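Local coordinates for Lmo1499 protein (PDB 4IIW) that probably cleaves nascent peptidoglycan strands endolytically at the cell membrane, as a lytic transglycosylase that terminates their elongation, at residues 173-178 against 217-222; 209-214 against 307-312; 226-231 against 290-295. One frame throughout, in Å; residues are numbered along the deposited sequence.

Contact 1: 173-178 against 217-222; sequences EGYLYP and MSVHKF
Y175, in the irregular loop 173-178, reaches across to V219 and H220 in the first turn of helix 219-232, so that a loop without regular backbone structure faces the start of a helix. The contact rests largely on one long side chain. With CG anti to its carbonyl carbon (chi1 -70°), the tyrosine carries its hydroxyl to the imidazole, where Y175 OH and H220 ND1 form a hydrogen bond of 2.7 Å. The bond runs edge to edge: the two rings meet rim to rim, their planes only 14° apart, and neither lies over the other's face. Histidine suits this place because its second nitrogen, NE2, is bonded in turn to the carbonyl O of P294, so both nitrogens of a buried ring have partners. V219 adds an apolar touch, its CG1 lying 4.3 Å from Y175 CE2. Before Y175, G174 adopts a positive phi at which a CB would press on the preceding carbonyl O, and the carboxylate of E173 is bonded to L119 N and Y264 OH. On the helix side, S218 accepts from the backbone of K221, with S218 OG 2.9 Å from K221 N. A serine whose hydroxyl takes the amide three residues on is the classical N-cap, and here it begins the helix that carries E232, predicted to be important for catalysis.

Contact 2: 209-214 against 307-312; sequences RDELTK and AALYPE
L309, in the last turn of helix 302-309, and Y310, just beyond it, pack against E211 and L212 of helix 209-215. The two leucines meet through single methyl groups, L212 CD2 and L309 CD2 being 3.6 Å apart, and their side chains cross at about a right angle. The other branch of L309 turns to the glutamate, with L309 CD1 4.1 Å from E211 CB. E211 directs CG anti to its backbone N (chi1 -172°), which carries it to the tyrosine hydroxyl: E211 CB and E211 CG are both 3.6 Å from Y310 OH. The bend at chi2 then turns the carboxylate alongside the ring, with E211 CD 4.1 Å from Y310 CE2 and the two planes 42° apart.

One shell out, Q215 joins the two segments, since its NE2 bonds both E211 OE2 and the carbonyl O of L309. F222 and M217, a selenomethionine, each touch both L212 and L309, adding apolar neighbours to the leucine pair. The start of helix 209-215 is anchored by a salt bridge from R209 to D202.

Leucine suits the buried side of the contact. Glutamate suits its place because its methylenes can pack while its carboxylate goes to Q215, and the tyrosine lies on the exposed side. The direct contact is therefore chiefly van der Waals in nature, and its polar link is supplied indirectly by Q215.

Contact 3: 226-231 against 290-295; sequences SSIIEK and NGLPPG
Helix 219-232 carries E232, the glutamate predicted to be important for catalytic activity in this MltG-family protein, and I228 on that helix meets L292 and P293 of the long loop that runs between helices 275-278 and 302-309. The side chain of I228 lies about 6 Å from that of E232, so this buried apolar contact lies near the probable active site. CA atoms come nearest between I228 and L292, at 8.8 Å, and side chains make the close approaches.

I228 uses its two branches on two different partners. CG1 takes the position between the backbone N and the carbonyl carbon (chi1 67°), and from there CD1 extends to the leucine, while CG2, beside the backbone N, faces the proline ring. A beta-branched residue suits this place because it can fill both directions at once. The isoleucine and leucine side chains cross at about a right angle. P293 contributes its ring as a compact apolar surface, and in the run L292-P293-P294 the prolines restrict the backbone of a segment that is neither helix nor strand.

L256 touches both I228 and L292, T261 of helix 259-265 touches I228 and P293, and F246 of helix 239-251 also packs on I228. Beside I228 on the helix, S227 OG bonds I297 N, and E230 OE1 bonds both G301 N and S304 OG, so that polar groups of the helix fix the later part of the loop and the start of helix 302-309. Across the contact, I228 CD1 stands 3.6 Å from L292 CD2, and I228 CG2 is 4.4 Å from P293 CG.

Following the chain from its N terminus, 173-178 comes first and contact 1 closes when 217-222 is reached. By then 209-214 has already passed, so contacts 1 and 2 cross. Contact 3 opens further along helix 219-232, at 226-231, and closes at 290-295; it follows contact 1 in series and falls wholly between the two segments of contact 2, which closes last at 307-312. Helix 219-232 serves contact 1 at its start and contact 3 further on. Around it the three contacts gather the loop before strand 180-181, helix 209-215, the loop 290-295 and helix 302-309. M217 N makes a probable hydrogen bond to L212 O between contacts 1 and 2, while A308 touches S226.

Contact 1: 173-178 against 217-222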
ATOM      1  N   GLU B 173      -6.919  55.089   2.179  1.00 49.26           N
ATOM      2  CA  GLU B 173      -6.652  54.505   0.868  1.00 49.17           C
ATOM      3  C   GLU B 173      -5.732  55.477   0.151  1.00 47.47           C
ATOM      4  O   GLU B 173      -6.029  56.654   0.059  1.00 49.01           O
ATOM      5  CB  GLU B 173      -7.950  54.299   0.084  1.00 50.91           C
ATOM      6  CG  GLU B 173      -7.777  53.451  -1.150  1.00 54.67           C
ATOM      7  CD  GLU B 173      -7.594  51.966  -0.835  1.00 54.90           C
ATOM      8  OE1 GLU B 173      -8.567  51.307  -0.390  1.00 59.30           O
ATOM      9  OE2 GLU B 173      -6.485  51.445  -1.070  1.00 58.93           O
ATOM     10  N   GLY B 174      -4.588  54.994  -0.291  1.00 47.83           N
ATOM     11  CA  GLY B 174      -3.609  55.813  -1.017  1.00 48.15           C
ATOM     12  C   GLY B 174      -2.518  56.453  -0.176  1.00 48.12           C
ATOM     13  O   GLY B 174      -1.526  56.954  -0.712  1.00 48.37           O
ATOM     14  N   TYR B 175      -2.681  56.422   1.143  1.00 49.06           N
ATOM     15  CA  TYR B 175      -1.723  57.064   2.056  1.00 47.65           C
ATOM     16  C   TYR B 175      -0.629  56.157   2.640  1.00 46.87           C
ATOM     17  O   TYR B 175       0.225  56.612   3.378  1.00 47.14           O
ATOM     18  CB  TYR B 175      -2.485  57.778   3.159  1.00 47.44           C
ATOM     19  CG  TYR B 175      -3.216  58.996   2.677  1.00 48.85           C
ATOM     20  CD1 TYR B 175      -4.487  58.904   2.111  1.00 50.18           C
ATOM     21  CD2 TYR B 175      -2.648  60.252   2.792  1.00 50.67           C
ATOM     22  CE1 TYR B 175      -5.165  60.045   1.675  1.00 46.30           C
ATOM     23  CE2 TYR B 175      -3.318  61.395   2.357  1.00 52.34           C
ATOM     24  CZ  TYR B 175      -4.574  61.290   1.808  1.00 50.84           C
ATOM     25  OH  TYR B 175      -5.216  62.448   1.388  1.00 50.03           O
ATOM     26  N   LEU B 176      -0.645  54.881   2.287  1.00 48.60           N
ATOM     27  CA  LEU B 176       0.401  53.939   2.714  1.00 46.63           C
ATOM     28  C   LEU B 176       1.377  53.769   1.536  1.00 46.98           C
ATOM     29  O   LEU B 176       1.075  53.103   0.554  1.00 48.60           O
ATOM     30  CB  LEU B 176      -0.227  52.614   3.138  1.00 46.91           C
ATOM     31  CG  LEU B 176      -0.988  52.655   4.474  1.00 45.57           C
ATOM     32  CD1 LEU B 176      -1.965  53.786   4.554  1.00 42.62           C
ATOM     33  CD2 LEU B 176      -1.677  51.322   4.709  1.00 45.77           C
ATOM     34  N   TYR B 177       2.553  54.375   1.657  1.00 46.55           N
ATOM     35  CA  TYR B 177       3.537  54.426   0.569  1.00 46.82           C
ATOM     36  C   TYR B 177       4.098  53.066   0.170  1.00 47.81           C
ATOM     37  O   TYR B 177       4.323  52.205   1.028  1.00 46.95           O
ATOM     38  CB  TYR B 177       4.691  55.357   0.991  1.00 47.38           C
ATOM     39  CG  TYR B 177       5.578  55.842  -0.137  1.00 52.00           C
ATOM     40  CD1 TYR B 177       5.154  56.866  -0.991  1.00 52.72           C
ATOM     41  CD2 TYR B 177       6.858  55.305  -0.342  1.00 55.59           C
ATOM     42  CE1 TYR B 177       5.961  57.321  -2.042  1.00 53.64           C
ATOM     43  CE2 TYR B 177       7.681  55.773  -1.393  1.00 54.50           C
ATOM     44  CZ  TYR B 177       7.220  56.774  -2.230  1.00 57.05           C
ATOM     45  OH  TYR B 177       8.004  57.228  -3.261  1.00 63.05           O
ATOM     46  N   PRO B 178       4.324  52.862  -1.142  1.00 48.78           N
ATOM     47  CA  PRO B 178       4.939  51.634  -1.591  1.00 49.37           C
ATOM     48  C   PRO B 178       6.465  51.687  -1.417  1.00 48.86           C
ATOM     49  O   PRO B 178       7.119  52.553  -1.963  1.00 50.40           O
ATOM     50  CB  PRO B 178       4.546  51.551  -3.068  1.00 50.84           C
ATOM     51  CG  PRO B 178       4.276  52.916  -3.487  1.00 50.69           C
ATOM     52  CD  PRO B 178       3.950  53.732  -2.273  1.00 50.73           C
HETATM   53  N   MSE B 217      -3.061  72.445  -5.237  1.00 63.97           N
HETATM   54  CA  MSE B 217      -3.621  71.116  -5.324  1.00 60.79           C
HETATM   55  C   MSE B 217      -3.424  70.493  -3.952  1.00 58.51           C
HETATM   56  O   MSE B 217      -2.308  70.494  -3.422  1.00 58.37           O
HETATM   57  CB  MSE B 217      -2.879  70.305  -6.382  1.00 59.62           C
HETATM   58  CG  MSE B 217      -3.571  69.040  -6.772  1.00 59.60           C
HETATM   59 SE   MSE B 217      -2.627  68.141  -8.195  0.85 67.93          SE
HETATM   60  CE  MSE B 217      -4.124  67.021  -8.811  1.00 68.80           C
ATOM     61  N   SER B 218      -4.503  69.985  -3.366  1.00 56.69           N
ATOM     62  CA  SER B 218      -4.429  69.366  -2.049  1.00 54.99           C
ATOM     63  C   SER B 218      -3.669  68.065  -2.183  1.00 52.69           C
ATOM     64  O   SER B 218      -3.589  67.504  -3.277  1.00 52.43           O
ATOM     65  CB  SER B 218      -5.826  69.073  -1.525  1.00 54.51           C
ATOM     66  OG  SER B 218      -6.462  68.098  -2.340  1.00 56.45           O
ATOM     67  N   VAL B 219      -3.089  67.585  -1.090  1.00 51.88           N
ATOM     68  CA  VAL B 219      -2.406  66.301  -1.131  1.00 49.69           C
ATOM     69  C   VAL B 219      -3.427  65.235  -1.539  1.00 50.21           C
ATOM     70  O   VAL B 219      -3.120  64.314  -2.304  1.00 49.87           O
ATOM     71  CB  VAL B 219      -1.760  65.924   0.222  1.00 49.94           C
ATOM     72  CG1 VAL B 219      -1.241  64.497   0.177  1.00 47.46           C
ATOM     73  CG2 VAL B 219      -0.614  66.913   0.599  1.00 44.84           C
ATOM     74  N   HIS B 220      -4.662  65.391  -1.077  1.00 51.59           N
ATOM     75  CA  HIS B 220      -5.692  64.401  -1.358  1.00 51.82           C
ATOM     76  C   HIS B 220      -6.059  64.307  -2.840  1.00 52.19           C
ATOM     77  O   HIS B 220      -6.169  63.201  -3.376  1.00 51.06           O
ATOM     78  CB  HIS B 220      -6.923  64.659  -0.499  1.00 52.84           C
ATOM     79  CG  HIS B 220      -7.904  63.529  -0.498  1.00 55.16           C
ATOM     80  ND1 HIS B 220      -7.627  62.308   0.085  1.00 55.07           N
ATOM     81  CD2 HIS B 220      -9.171  63.446  -0.970  1.00 53.96           C
ATOM     82  CE1 HIS B 220      -8.676  61.516  -0.044  1.00 54.86           C
ATOM     83  NE2 HIS B 220      -9.631  62.188  -0.666  1.00 55.85           N
ATOM     84  N   LYS B 221      -6.264  65.440  -3.511  1.00 53.59           N
ATOM     85  CA  LYS B 221      -6.561  65.375  -4.963  1.00 54.79           C
ATOM     86  C   LYS B 221      -5.327  64.890  -5.718  1.00 53.00           C
ATOM     87  O   LYS B 221      -5.429  64.152  -6.680  1.00 54.18           O
ATOM     88  CB  LYS B 221      -7.110  66.705  -5.523  1.00 57.14           C
ATOM     89  CG  LYS B 221      -8.535  66.980  -5.022  1.00 60.33           C
ATOM     90  CD  LYS B 221      -9.179  68.194  -5.643  1.00 66.55           C
ATOM     91  CE  LYS B 221     -10.638  68.299  -5.188  1.00 71.26           C
ATOM     92  NZ  LYS B 221     -11.321  69.557  -5.645  1.00 77.63           N
ATOM     93  N   PHE B 222      -4.161  65.282  -5.240  1.00 52.67           N
ATOM     94  CA  PHE B 222      -2.897  64.835  -5.813  1.00 52.99           C
ATOM     95  C   PHE B 222      -2.789  63.323  -5.829  1.00 51.36           C
ATOM     96  O   PHE B 222      -2.508  62.729  -6.855  1.00 52.04           O
ATOM     97  CB  PHE B 222      -1.740  65.423  -5.003  1.00 53.20           C
ATOM     98  CG  PHE B 222      -0.390  64.858  -5.348  1.00 52.72           C
ATOM     99  CD1 PHE B 222       0.076  64.878  -6.650  1.00 51.22           C
ATOM    100  CD2 PHE B 222       0.456  64.397  -4.342  1.00 52.85           C
ATOM    101  CE1 PHE B 222       1.338  64.396  -6.962  1.00 53.85           C
ATOM    102  CE2 PHE B 222       1.718  63.924  -4.638  1.00 52.81           C
ATOM    103  CZ  PHE B 222       2.163  63.920  -5.958  1.00 56.42           C
TER

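Contact 2: 209-214 against 307-312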
ATOM      1  N   ARG B 209       5.986  69.334  -2.608  1.00 66.98           N
ATOM      2  CA  ARG B 209       5.325  70.409  -1.837  1.00 69.10           C
ATOM      3  C   ARG B 209       5.256  71.729  -2.576  1.00 71.14           C
ATOM      4  O   ARG B 209       4.194  72.321  -2.684  1.00 71.07           O
ATOM      5  CB  ARG B 209       6.046  70.694  -0.515  1.00 70.98           C
ATOM      6  CG  ARG B 209       6.134  69.539   0.459  1.00 73.53           C
ATOM      7  CD  ARG B 209       4.783  69.108   1.013  1.00 75.69           C
ATOM      8  NE  ARG B 209       4.961  68.051   2.011  1.00 75.47           N
ATOM      9  CZ  ARG B 209       3.975  67.457   2.666  1.00 73.48           C
ATOM     10  NH1 ARG B 209       2.715  67.817   2.439  1.00 71.57           N
ATOM     11  NH2 ARG B 209       4.255  66.502   3.554  1.00 74.12           N
ATOM     12  N   ASP B 210       6.402  72.195  -3.061  1.00 73.10           N
ATOM     13  CA  ASP B 210       6.462  73.468  -3.745  1.00 76.31           C
ATOM     14  C   ASP B 210       5.542  73.519  -4.960  1.00 74.83           C
ATOM     15  O   ASP B 210       4.891  74.546  -5.196  1.00 76.18           O
ATOM     16  CB  ASP B 210       7.903  73.820  -4.154  1.00 80.23           C
ATOM     17  CG  ASP B 210       8.809  74.118  -2.953  1.00 85.89           C
ATOM     18  OD1 ASP B 210       8.450  73.762  -1.804  1.00 89.67           O
ATOM     19  OD2 ASP B 210       9.896  74.703  -3.167  1.00 91.69           O
ATOM     20  N   GLU B 211       5.472  72.436  -5.732  1.00 71.35           N
ATOM     21  CA  GLU B 211       4.611  72.454  -6.911  1.00 70.52           C
ATOM     22  C   GLU B 211       3.121  72.378  -6.498  1.00 68.07           C
ATOM     23  O   GLU B 211       2.279  73.055  -7.081  1.00 67.69           O
ATOM     24  CB  GLU B 211       5.009  71.362  -7.908  1.00 69.06           C
ATOM     25  CG  GLU B 211       4.265  71.449  -9.241  1.00 71.11           C
ATOM     26  CD  GLU B 211       4.514  72.764 -10.025  1.00 75.07           C
ATOM     27  OE1 GLU B 211       5.614  73.361  -9.914  1.00 78.54           O
ATOM     28  OE2 GLU B 211       3.608  73.182 -10.776  1.00 71.49           O
ATOM     29  N   LEU B 212       2.806  71.576  -5.479  1.00 66.00           N
ATOM     30  CA  LEU B 212       1.435  71.488  -4.973  1.00 64.59           C
ATOM     31  C   LEU B 212       0.909  72.865  -4.522  1.00 67.30           C
ATOM     32  O   LEU B 212      -0.232  73.229  -4.827  1.00 66.78           O
ATOM     33  CB  LEU B 212       1.373  70.521  -3.811  1.00 62.45           C
ATOM     34  CG  LEU B 212       1.580  69.051  -4.157  1.00 62.68           C
ATOM     35  CD1 LEU B 212       1.810  68.250  -2.889  1.00 56.97           C
ATOM     36  CD2 LEU B 212       0.395  68.514  -4.954  1.00 58.89           C
ATOM     37  N   THR B 213       1.744  73.612  -3.795  1.00 69.45           N
ATOM     38  CA  THR B 213       1.395  74.948  -3.316  1.00 73.22           C
ATOM     39  C   THR B 213       1.148  75.903  -4.495  1.00 76.45           C
ATOM     40  O   THR B 213       0.186  76.670  -4.497  1.00 78.05           O
ATOM     41  CB  THR B 213       2.514  75.558  -2.405  1.00 76.48           C
ATOM     42  OG1 THR B 213       2.744  74.717  -1.260  1.00 74.86           O
ATOM     43  CG2 THR B 213       2.128  76.975  -1.930  1.00 77.17           C
ATOM     44  N   LYS B 214       2.016  75.843  -5.500  1.00 77.92           N
ATOM     45  CA  LYS B 214       1.888  76.689  -6.682  1.00 80.03           C
ATOM     46  C   LYS B 214       0.612  76.390  -7.479  1.00 77.22           C
ATOM     47  O   LYS B 214      -0.047  77.300  -7.942  1.00 78.43           O
ATOM     48  CB  LYS B 214       3.117  76.537  -7.583  1.00 81.88           C
ATOM     49  CG  LYS B 214       3.073  77.431  -8.817  1.00 87.87           C
ATOM     50  CD  LYS B 214       4.310  77.262  -9.674  1.00 92.05           C
ATOM     51  CE  LYS B 214       4.242  78.129 -10.910  1.00 94.80           C
ATOM     52  NZ  LYS B 214       5.469  77.954 -11.714  1.00 98.51           N
ATOM     53  N   ALA B 307       3.474  62.455 -13.134  1.00 65.00           N
ATOM     54  CA  ALA B 307       2.463  62.618 -14.161  1.00 65.28           C
ATOM     55  C   ALA B 307       1.317  63.508 -13.680  1.00 63.40           C
ATOM     56  O   ALA B 307       0.816  64.344 -14.430  1.00 64.33           O
ATOM     57  CB  ALA B 307       1.936  61.266 -14.604  1.00 64.64           C
ATOM     58  N   ALA B 308       0.930  63.345 -12.423  1.00 60.75           N
ATOM     59  CA  ALA B 308      -0.178  64.106 -11.867  1.00 59.60           C
ATOM     60  C   ALA B 308       0.152  65.585 -11.786  1.00 61.31           C
ATOM     61  O   ALA B 308      -0.685  66.410 -12.089  1.00 61.25           O
ATOM     62  CB  ALA B 308      -0.571  63.562 -10.462  1.00 57.49           C
ATOM     63  N   LEU B 309       1.369  65.911 -11.368  1.00 63.58           N
ATOM     64  CA  LEU B 309       1.793  67.304 -11.240  1.00 66.28           C
ATOM     65  C   LEU B 309       2.328  67.924 -12.520  1.00 68.71           C
ATOM     66  O   LEU B 309       2.231  69.135 -12.703  1.00 70.12           O
ATOM     67  CB  LEU B 309       2.875  67.434 -10.166  1.00 68.04           C
ATOM     68  CG  LEU B 309       2.424  67.254  -8.727  1.00 67.65           C
ATOM     69  CD1 LEU B 309       3.608  67.476  -7.809  1.00 69.47           C
ATOM     70  CD2 LEU B 309       1.292  68.233  -8.397  1.00 69.33           C
ATOM     71  N   TYR B 310       2.899  67.101 -13.392  1.00 70.05           N
ATOM     72  CA  TYR B 310       3.507  67.583 -14.628  1.00 73.56           C
ATOM     73  C   TYR B 310       3.003  66.836 -15.844  1.00 73.45           C
ATOM     74  O   TYR B 310       3.745  66.119 -16.489  1.00 75.28           O
ATOM     75  CB  TYR B 310       5.020  67.423 -14.552  1.00 76.43           C
ATOM     76  CG  TYR B 310       5.667  68.164 -13.412  1.00 77.59           C
ATOM     77  CD1 TYR B 310       5.979  67.513 -12.226  1.00 74.38           C
ATOM     78  CD2 TYR B 310       5.980  69.516 -13.527  1.00 80.90           C
ATOM     79  CE1 TYR B 310       6.587  68.185 -11.181  1.00 75.33           C
ATOM     80  CE2 TYR B 310       6.583  70.198 -12.487  1.00 81.42           C
ATOM     81  CZ  TYR B 310       6.883  69.526 -11.319  1.00 78.99           C
ATOM     82  OH  TYR B 310       7.479  70.195 -10.289  1.00 80.84           O
ATOM     83  N   PRO B 311       1.731  67.011 -16.173  1.00 73.12           N
ATOM     84  CA  PRO B 311       1.204  66.323 -17.342  1.00 74.33           C
ATOM     85  C   PRO B 311       1.652  66.989 -18.629  1.00 78.61           C
ATOM     86  O   PRO B 311       2.217  68.081 -18.584  1.00 80.65           O
ATOM     87  CB  PRO B 311      -0.315  66.461 -17.174  1.00 71.78           C
ATOM     88  CG  PRO B 311      -0.496  67.671 -16.348  1.00 72.16           C
ATOM     89  CD  PRO B 311       0.712  67.814 -15.480  1.00 71.38           C
ATOM     90  N   GLU B 312       1.416  66.330 -19.761  1.00 80.07           N
ATOM     91  CA  GLU B 312       1.753  66.914 -21.041  1.00 84.66           C
ATOM     92  C   GLU B 312       0.580  67.743 -21.565  1.00 84.86           C
ATOM     93  O   GLU B 312      -0.583  67.418 -21.329  1.00 82.23           O
ATOM     94  CB  GLU B 312       2.147  65.840 -22.053  1.00 87.63           C
ATOM     95  CG  GLU B 312       3.399  65.072 -21.662  1.00 90.85           C
ATOM     96  CD  GLU B 312       3.997  64.278 -22.811  1.00 97.11           C
ATOM     97  OE1 GLU B 312       3.605  64.525 -23.972  1.00102.07           O
ATOM     98  OE2 GLU B 312       4.871  63.417 -22.554  1.00 97.18           O
TER

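Contact 3: 226-231 against 290-295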
ATOM      1  N   SER B 226      -2.959  60.620  -9.016  1.00 51.90           N
ATOM      2  CA  SER B 226      -1.851  59.698  -9.119  1.00 53.56           C
ATOM      3  C   SER B 226      -2.368  58.274  -9.213  1.00 53.71           C
ATOM      4  O   SER B 226      -1.920  57.536 -10.075  1.00 55.70           O
ATOM      5  CB  SER B 226      -0.899  59.852  -7.934  1.00 52.77           C
ATOM      6  OG  SER B 226      -0.312  61.136  -7.951  1.00 53.48           O
ATOM      7  N   SER B 227      -3.344  57.916  -8.374  1.00 52.34           N
ATOM      8  CA  SER B 227      -3.854  56.541  -8.349  1.00 54.30           C
ATOM      9  C   SER B 227      -4.596  56.113  -9.616  1.00 56.97           C
ATOM     10  O   SER B 227      -4.413  54.978 -10.087  1.00 58.45           O
ATOM     11  CB  SER B 227      -4.757  56.290  -7.135  1.00 52.90           C
ATOM     12  OG  SER B 227      -5.921  57.071  -7.214  1.00 53.31           O
ATOM     13  N   ILE B 228      -5.448  56.987 -10.159  1.00 57.15           N
ATOM     14  CA  ILE B 228      -6.176  56.613 -11.365  1.00 57.78           C
ATOM     15  C   ILE B 228      -5.181  56.497 -12.517  1.00 58.46           C
ATOM     16  O   ILE B 228      -5.394  55.701 -13.445  1.00 59.67           O
ATOM     17  CB  ILE B 228      -7.373  57.536 -11.683  1.00 57.38           C
ATOM     18  CG1 ILE B 228      -6.951  58.940 -12.059  1.00 57.65           C
ATOM     19  CG2 ILE B 228      -8.300  57.623 -10.496  1.00 60.04           C
ATOM     20  CD1 ILE B 228      -8.147  59.834 -12.406  1.00 54.80           C
ATOM     21  N   ILE B 229      -4.089  57.269 -12.444  1.00 56.69           N
ATOM     22  CA  ILE B 229      -3.018  57.195 -13.454  1.00 58.14           C
ATOM     23  C   ILE B 229      -2.272  55.877 -13.278  1.00 59.36           C
ATOM     24  O   ILE B 229      -1.993  55.190 -14.263  1.00 59.97           O
ATOM     25  CB  ILE B 229      -1.995  58.377 -13.372  1.00 57.65           C
ATOM     26  CG1 ILE B 229      -2.661  59.723 -13.672  1.00 58.40           C
ATOM     27  CG2 ILE B 229      -0.875  58.197 -14.368  1.00 56.49           C
ATOM     28  CD1 ILE B 229      -1.744  60.940 -13.425  1.00 56.88           C
ATOM     29  N   GLU B 230      -1.969  55.525 -12.024  1.00 58.73           N
ATOM     30  CA  GLU B 230      -1.248  54.275 -11.713  1.00 61.62           C
ATOM     31  C   GLU B 230      -1.963  53.024 -12.249  1.00 64.22           C
ATOM     32  O   GLU B 230      -1.367  52.243 -12.978  1.00 66.19           O
ATOM     33  CB  GLU B 230      -1.034  54.115 -10.207  1.00 59.79           C
ATOM     34  CG  GLU B 230      -0.142  52.920  -9.811  1.00 60.87           C
ATOM     35  CD  GLU B 230       1.344  53.170 -10.043  1.00 64.76           C
ATOM     36  OE1 GLU B 230       1.754  54.346 -10.033  1.00 62.63           O
ATOM     37  OE2 GLU B 230       2.117  52.188 -10.205  1.00 68.40           O
ATOM     38  N   LYS B 231      -3.239  52.854 -11.906  1.00 65.37           N
ATOM     39  CA  LYS B 231      -3.986  51.670 -12.336  1.00 69.48           C
ATOM     40  C   LYS B 231      -4.239  51.596 -13.848  1.00 74.39           C
ATOM     41  O   LYS B 231      -4.578  50.532 -14.350  1.00 76.91           O
ATOM     42  CB  LYS B 231      -5.329  51.547 -11.595  1.00 68.49           C
ATOM     43  CG  LYS B 231      -5.249  51.439 -10.074  1.00 65.84           C
ATOM     44  CD  LYS B 231      -4.324  50.334  -9.591  1.00 65.77           C
ATOM     45  CE  LYS B 231      -4.724  48.938 -10.074  1.00 69.28           C
ATOM     46  NZ  LYS B 231      -3.726  47.898  -9.627  1.00 67.32           N
ATOM     47  N   ASN B 290     -19.231  62.941 -12.452  1.00 63.24           N
ATOM     48  CA  ASN B 290     -18.177  63.779 -12.996  1.00 62.67           C
ATOM     49  C   ASN B 290     -17.111  64.025 -11.928  1.00 61.09           C
ATOM     50  O   ASN B 290     -17.331  63.755 -10.744  1.00 61.43           O
ATOM     51  CB  ASN B 290     -18.727  65.095 -13.514  1.00 65.25           C
ATOM     52  CG  ASN B 290     -19.601  64.915 -14.747  1.00 69.65           C
ATOM     53  OD1 ASN B 290     -20.804  64.639 -14.649  1.00 73.06           O
ATOM     54  ND2 ASN B 290     -19.002  65.106 -15.917  1.00 66.83           N
ATOM     55  N   GLY B 291     -15.944  64.508 -12.345  1.00 60.52           N
ATOM     56  CA  GLY B 291     -14.860  64.812 -11.410  1.00 58.30           C
ATOM     57  C   GLY B 291     -14.029  63.599 -11.045  1.00 57.46           C
ATOM     58  O   GLY B 291     -14.153  62.531 -11.642  1.00 57.21           O
ATOM     59  N   LEU B 292     -13.127  63.784 -10.094  1.00 57.12           N
ATOM     60  CA  LEU B 292     -12.325  62.692  -9.591  1.00 55.71           C
ATOM     61  C   LEU B 292     -13.173  61.964  -8.567  1.00 55.49           C
ATOM     62  O   LEU B 292     -14.152  62.522  -8.067  1.00 55.85           O
ATOM     63  CB  LEU B 292     -11.073  63.221  -8.890  1.00 54.95           C
ATOM     64  CG  LEU B 292      -9.948  63.801  -9.735  1.00 56.88           C
ATOM     65  CD1 LEU B 292      -8.852  64.352  -8.826  1.00 53.54           C
ATOM     66  CD2 LEU B 292      -9.397  62.736 -10.662  1.00 53.63           C
ATOM     67  N   PRO B 293     -12.800  60.721  -8.235  1.00 54.04           N
ATOM     68  CA  PRO B 293     -13.529  60.047  -7.164  1.00 54.45           C
ATOM     69  C   PRO B 293     -13.219  60.755  -5.832  1.00 54.31           C
ATOM     70  O   PRO B 293     -12.312  61.588  -5.782  1.00 54.54           O
ATOM     71  CB  PRO B 293     -12.976  58.627  -7.170  1.00 54.34           C
ATOM     72  CG  PRO B 293     -11.925  58.572  -8.236  1.00 54.37           C
ATOM     73  CD  PRO B 293     -11.682  59.936  -8.764  1.00 52.63           C
ATOM     74  N   PRO B 294     -13.948  60.420  -4.763  1.00 54.07           N
ATOM     75  CA  PRO B 294     -13.777  61.054  -3.447  1.00 54.52           C
ATOM     76  C   PRO B 294     -12.390  60.896  -2.813  1.00 53.26           C
ATOM     77  O   PRO B 294     -12.055  61.621  -1.880  1.00 53.93           O
ATOM     78  CB  PRO B 294     -14.829  60.350  -2.562  1.00 56.14           C
ATOM     79  CG  PRO B 294     -15.718  59.624  -3.481  1.00 57.33           C
ATOM     80  CD  PRO B 294     -14.929  59.327  -4.723  1.00 56.00           C
ATOM     81  N   GLY B 295     -11.625  59.920  -3.279  1.00 52.38           N
ATOM     82  CA  GLY B 295     -10.278  59.675  -2.792  1.00 51.24           C
ATOM     83  C   GLY B 295      -9.555  58.725  -3.737  1.00 51.43           C
ATOM     84  O   GLY B 295     -10.125  58.279  -4.735  1.00 52.15           O
TER